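Local coordinates for protein isoprenyl transferase (Helicobacter pylori, PDB 2D2R) that probably builds the long-chain lipid carrier undecaprenyl diphosphate by condensing isopentenyl diphosphate with allylic pyrophosphates, using magnesium, at residues Cys62-Phe68 with Gln137-Tyr143; Glu148-Ala152 with Ile174-Thr180. All blocks are in the same frame, centred on the assembly; numbering follows the deposited sequence.

Overall arrangement
After strand 18-22 and helices 26-31 and 37-56, the chain lays down strand 62-66 and then, after helix 80-100, strand 104-108 and helix 116-129, returns with strand 136-140 beside it, so contact 1 closes a loop of 68 residues within the parallel sheet. A short loop carries strand 136-140 into helix 145-158, and contact 2 closes a 21-residue excursion when the turn after helix 171-175 comes back to the start of that helix. The two loops follow in series without crossing. The contact centres lie about 15 Å apart, joined by a probable hydrogen bond from Y143 OH to E148 OE1. Contact 1 belongs to the sheet core, contact 2 to the helical flank beside the second subunit.

Contact 1: residues Cys62-Phe68 with Gln137-Tyr143; sequences CLTLYAF and QVLALNY
With chi1 of T64 at -60°, OG1 stands beside its own backbone N and CG2 points away from it; V138, at chi1 -173°, puts CG2 beside its N, and the two side chains run alongside each other with T64 OG1 3.5 Å from V138 CB. They lie on one face of the central parallel beta-sheet of the cis-prenyltransferase fold, where strands 62-66 and 136-140 are neighbours. V138 is gripped by both of its backbone polar atoms: its N donates to L63 O (2.7 Å) and its O accepts from L65 N (2.9 Å). A140 N then reaches L65 O at 3.0 Å, extending the ladder. On the other face, L65 CB meets L139 CD2 at 3.9 Å, and helix 37-56 covers L65 and Q137. The hydroxyl of T64 is bound by H18 of strand 18-22, and the amide oxygen of Q137 by Y98.

At Y66 segment 62-68 makes an inverse gamma turn, yet F68 stays against segment 137-143. The Y66 ring stacks with F201, and its CE1 comes to the edge of the Y143 ring, the two side chains crossing at about a right angle. Y66 OH lies 3.1 Å from Y143 O, but S199 O competes weakly for its proton. S199 is a probable substrate-binding residue, so the Y66 side chain borders the probable substrate site. N142 N sits 3.5 Å above the centre of the F68 ring, while Y143 N donates to F68 O at 3.0 Å, nearly straight at hydrogen (175°).

Contact 2: residues Glu148-Ala152 with Ile174-Thr180; sequences ELSRA and ISNRLDT
On the flank of the cis-prenyltransferase fold, the first turns of helix 145-158 pack against the end of helix 171-175 and the turn after it, with R151 and D179 joined in a salt bridge on the polar side. The bridge is end-on and uses two nitrogens. NH2 meets OD1 at 2.8 Å and NH1 meets OD2 at 2.9 Å, both oxygens lying close to the guanidinium plane, which is turned 30° from the carboxylate. OD2 uses its syn lone pair, whereas OD1 is approached on its syn side from somewhat above the carboxylate plane. A bend in the R151 chain at chi3 (-76°) helps to turn the guanidinium edge to D179, whose OD1 also accepts from G109 N.

E148 stretches past D179 in the opposite direction, and its OE2 takes a weak, bent hydrogen bond from D179 N at 2.8 Å. The two carboxylates come near each other, a repulsion that R151 probably offsets. The other oxygen, OE1, is held by Y143 and Q205, which fixes the group in a buried setting. Water 1 lies within hydrogen-bonding distance of E148 O and D179 OD2, spanning helix and turn.

The apolar half centres on L178, whose CD2 settles into the angle between three residues of the helix: E148 CG at 3.6 Å, L149 CD2 at 3.7 Å and A152 CB. W204 adds to this cluster, and W204 of the second subunit packs on L149, so the contact borders the dimer interface. I174 crosses L149 at about a right angle, its CG2 3.8 Å from L149 CD2.

Contact 1: residues Cys62-Phe68 with Gln137-Tyr143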
# COMPACT_ATOMS: atom_id res chain seq x y z
N CYS A 62 16.91 -2.89 -8.93
CA CYS A 62 15.64 -2.64 -9.62
C CYS A 62 15.07 -1.25 -9.29
O CYS A 62 15.11 -0.81 -8.15
CB CYS A 62 14.62 -3.72 -9.22
SG CYS A 62 13.19 -3.78 -10.25
N LEU A 63 14.52 -0.59 -10.29
CA LEU A 63 13.94 0.73 -10.12
C LEU A 63 12.63 0.64 -10.89
O LEU A 63 12.64 0.32 -12.09
CB LEU A 63 14.86 1.79 -10.76
CG LEU A 63 14.35 3.24 -10.72
CD1 LEU A 63 14.34 3.69 -9.23
CD2 LEU A 63 15.25 4.20 -11.57
N THR A 64 11.51 0.90 -10.22
CA THR A 64 10.22 0.85 -10.88
C THR A 64 9.62 2.26 -10.79
O THR A 64 9.54 2.83 -9.70
CB THR A 64 9.30 -0.15 -10.18
OG1 THR A 64 9.90 -1.44 -10.22
CG2 THR A 64 7.98 -0.20 -10.89
N LEU A 65 9.17 2.79 -11.93
CA LEU A 65 8.66 4.16 -12.01
C LEU A 65 7.21 4.17 -12.46
O LEU A 65 6.82 3.47 -13.41
CB LEU A 65 9.55 4.99 -12.98
CG LEU A 65 11.02 5.15 -12.56
CD1 LEU A 65 11.81 5.83 -13.64
CD2 LEU A 65 11.13 5.98 -11.27
N TYR A 66 6.39 4.94 -11.77
CA TYR A 66 4.99 4.94 -12.12
C TYR A 66 4.79 5.90 -13.29
O TYR A 66 4.51 7.08 -13.10
CB TYR A 66 4.18 5.31 -10.89
CG TYR A 66 2.71 5.01 -10.95
CD1 TYR A 66 2.17 4.26 -11.99
CD2 TYR A 66 1.87 5.47 -9.96
CE1 TYR A 66 0.81 3.98 -12.03
CE2 TYR A 66 0.51 5.21 -9.99
CZ TYR A 66 -0.02 4.46 -11.02
OH TYR A 66 -1.37 4.15 -11.00
N ALA A 67 4.97 5.35 -14.50
CA ALA A 67 4.86 6.14 -15.74
C ALA A 67 3.49 6.73 -15.87
O ALA A 67 3.35 7.94 -16.03
CB ALA A 67 5.17 5.29 -16.95
N PHE A 68 2.48 5.86 -15.80
CA PHE A 68 1.08 6.26 -15.85
C PHE A 68 0.08 5.12 -15.60
O PHE A 68 0.40 3.93 -15.81
CB PHE A 68 0.80 6.99 -17.18
CG PHE A 68 0.15 6.15 -18.23
CD1 PHE A 68 -1.24 5.93 -18.22
CD2 PHE A 68 0.89 5.68 -19.31
CE1 PHE A 68 -1.88 5.25 -19.28
CE2 PHE A 68 0.26 5.00 -20.38
CZ PHE A 68 -1.13 4.79 -20.36
N GLN A 137 15.18 -1.60 -15.00
CA GLN A 137 14.33 -0.42 -14.88
C GLN A 137 12.98 -0.93 -15.35
O GLN A 137 12.89 -1.50 -16.44
CB GLN A 137 14.77 0.75 -15.78
CG GLN A 137 13.89 2.00 -15.59
CD GLN A 137 13.64 2.79 -16.87
OE1 GLN A 137 13.06 2.29 -17.84
NE2 GLN A 137 14.09 4.04 -16.87
N VAL A 138 11.97 -0.75 -14.52
CA VAL A 138 10.62 -1.17 -14.82
C VAL A 138 9.76 0.06 -14.98
O VAL A 138 9.82 0.97 -14.14
CB VAL A 138 10.04 -2.05 -13.67
CG1 VAL A 138 8.69 -2.64 -14.09
CG2 VAL A 138 11.06 -3.16 -13.27
N LEU A 139 8.99 0.12 -16.09
CA LEU A 139 8.08 1.24 -16.27
C LEU A 139 6.65 0.71 -16.16
O LEU A 139 6.25 -0.27 -16.83
CB LEU A 139 8.26 1.99 -17.62
CG LEU A 139 9.56 2.81 -17.85
CD1 LEU A 139 9.46 3.59 -19.21
CD2 LEU A 139 9.83 3.76 -16.72
N ALA A 140 5.90 1.36 -15.27
CA ALA A 140 4.51 1.03 -15.07
C ALA A 140 3.73 1.80 -16.11
O ALA A 140 3.68 3.02 -16.05
CB ALA A 140 4.08 1.47 -13.66
N LEU A 141 3.13 1.09 -17.05
CA LEU A 141 2.38 1.69 -18.14
C LEU A 141 0.96 1.23 -18.17
O LEU A 141 0.68 0.04 -18.28
CB LEU A 141 3.08 1.34 -19.47
CG LEU A 141 4.53 1.80 -19.53
CD1 LEU A 141 5.26 1.08 -20.70
CD2 LEU A 141 4.59 3.33 -19.74
N ASN A 142 0.02 2.18 -18.11
CA ASN A 142 -1.41 1.84 -18.05
C ASN A 142 -1.50 0.84 -16.88
O ASN A 142 -2.16 -0.19 -16.97
CB ASN A 142 -1.91 1.15 -19.32
CG ASN A 142 -3.37 0.93 -19.32
OD1 ASN A 142 -4.14 1.70 -18.72
ND2 ASN A 142 -3.80 -0.13 -20.01
N TYR A 143 -0.83 1.20 -15.81
CA TYR A 143 -0.74 0.33 -14.62
C TYR A 143 -1.64 0.68 -13.45
O TYR A 143 -1.78 1.85 -13.08
CB TYR A 143 0.70 0.35 -14.09
CG TYR A 143 0.88 -0.52 -12.86
CD1 TYR A 143 1.19 -1.89 -12.97
CD2 TYR A 143 0.62 -0.00 -11.58
CE1 TYR A 143 1.24 -2.73 -11.79
CE2 TYR A 143 0.66 -0.82 -10.43
CZ TYR A 143 0.96 -2.16 -10.53
OH TYR A 143 0.94 -2.94 -9.35

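Contact 2: residues Glu148-Ala152 with Ile174-Thr180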
# COMPACT_ATOMS: atom_id res chain seq x y z
N GLU A 148 -3.70 -5.21 -11.79
CA GLU A 148 -2.65 -6.23 -11.88
C GLU A 148 -3.06 -7.49 -11.10
O GLU A 148 -2.90 -8.61 -11.58
CB GLU A 148 -1.32 -5.73 -11.35
CG GLU A 148 -0.15 -6.75 -11.46
CD GLU A 148 1.11 -6.31 -10.68
OE1 GLU A 148 1.00 -5.47 -9.73
OE2 GLU A 148 2.20 -6.82 -11.02
N LEU A 149 -3.60 -7.31 -9.90
CA LEU A 149 -4.02 -8.46 -9.11
C LEU A 149 -5.18 -9.20 -9.77
O LEU A 149 -5.28 -10.45 -9.69
CB LEU A 149 -4.38 -8.02 -7.68
CG LEU A 149 -3.10 -7.77 -6.86
CD1 LEU A 149 -3.38 -6.81 -5.65
CD2 LEU A 149 -2.55 -9.15 -6.36
N SER A 150 -6.07 -8.44 -10.42
CA SER A 150 -7.20 -9.03 -11.10
C SER A 150 -6.70 -9.89 -12.24
O SER A 150 -7.25 -10.94 -12.49
CB SER A 150 -8.09 -7.94 -11.71
OG SER A 150 -8.71 -7.21 -10.67
N ARG A 151 -5.69 -9.41 -12.96
CA ARG A 151 -5.15 -10.17 -14.09
C ARG A 151 -4.39 -11.38 -13.56
O ARG A 151 -4.38 -12.44 -14.20
CB ARG A 151 -4.25 -9.28 -14.96
CG ARG A 151 -5.07 -8.25 -15.75
CD ARG A 151 -4.18 -7.42 -16.74
NE ARG A 151 -3.37 -6.38 -16.09
CZ ARG A 151 -2.06 -6.48 -15.84
NH1 ARG A 151 -1.41 -7.57 -16.19
NH2 ARG A 151 -1.38 -5.50 -15.21
N ALA A 152 -3.79 -11.25 -12.38
CA ALA A 152 -3.06 -12.38 -11.80
C ALA A 152 -4.07 -13.47 -11.50
O ALA A 152 -3.81 -14.66 -11.72
CB ALA A 152 -2.35 -11.95 -10.54
N ILE A 174 0.35 -16.22 -6.31
CA ILE A 174 -0.07 -14.92 -6.83
C ILE A 174 1.17 -14.15 -7.17
O ILE A 174 1.29 -13.59 -8.26
CB ILE A 174 -0.89 -14.18 -5.78
CG1 ILE A 174 -2.23 -14.88 -5.60
CG2 ILE A 174 -1.08 -12.70 -6.18
CD1 ILE A 174 -3.09 -14.35 -4.36
N SER A 175 2.14 -14.19 -6.27
CA SER A 175 3.37 -13.45 -6.47
C SER A 175 4.01 -13.77 -7.82
O SER A 175 4.51 -12.92 -8.54
CB SER A 175 4.30 -13.83 -5.35
OG SER A 175 5.54 -13.23 -5.51
N ASN A 176 3.90 -15.03 -8.19
CA ASN A 176 4.55 -15.47 -9.43
C ASN A 176 3.73 -15.31 -10.70
O ASN A 176 4.21 -15.62 -11.79
CB ASN A 176 5.14 -16.86 -9.06
CG ASN A 176 6.33 -16.65 -8.08
OD1 ASN A 176 6.31 -16.86 -6.76
ND2 ASN A 176 7.41 -16.08 -8.66
N ARG A 177 2.53 -14.73 -10.57
CA ARG A 177 1.69 -14.44 -11.73
C ARG A 177 1.53 -12.91 -11.89
O ARG A 177 0.85 -12.48 -12.85
CB ARG A 177 0.27 -15.01 -11.63
CG ARG A 177 0.09 -16.49 -11.48
CD ARG A 177 0.73 -17.26 -12.64
NE ARG A 177 0.63 -18.71 -12.42
CZ ARG A 177 -0.32 -19.49 -12.93
NH1 ARG A 177 -1.27 -18.98 -13.72
NH2 ARG A 177 -0.32 -20.79 -12.63
N LEU A 178 2.07 -12.10 -10.96
CA LEU A 178 1.97 -10.63 -11.05
C LEU A 178 2.93 -10.20 -12.14
O LEU A 178 3.84 -10.95 -12.45
CB LEU A 178 2.38 -10.00 -9.71
CG LEU A 178 1.27 -10.23 -8.65
CD1 LEU A 178 1.74 -9.81 -7.30
CD2 LEU A 178 0.02 -9.42 -9.04
N ASP A 179 2.73 -9.02 -12.72
CA ASP A 179 3.63 -8.49 -13.79
C ASP A 179 5.07 -8.44 -13.29
O ASP A 179 6.03 -8.51 -14.05
CB ASP A 179 3.22 -7.05 -14.15
CG ASP A 179 1.84 -6.94 -14.76
OD1 ASP A 179 1.41 -5.79 -15.03
OD2 ASP A 179 1.16 -7.97 -14.98
N THR A 180 5.24 -8.29 -11.97
CA THR A 180 6.56 -8.17 -11.33
C THR A 180 7.19 -9.50 -10.93
O THR A 180 8.17 -9.53 -10.20
CB THR A 180 6.42 -7.35 -10.01
OG1 THR A 180 5.35 -7.92 -9.25
CG2 THR A 180 6.05 -5.89 -10.29
O HOH W 1 -0.70 -9.54 -13.37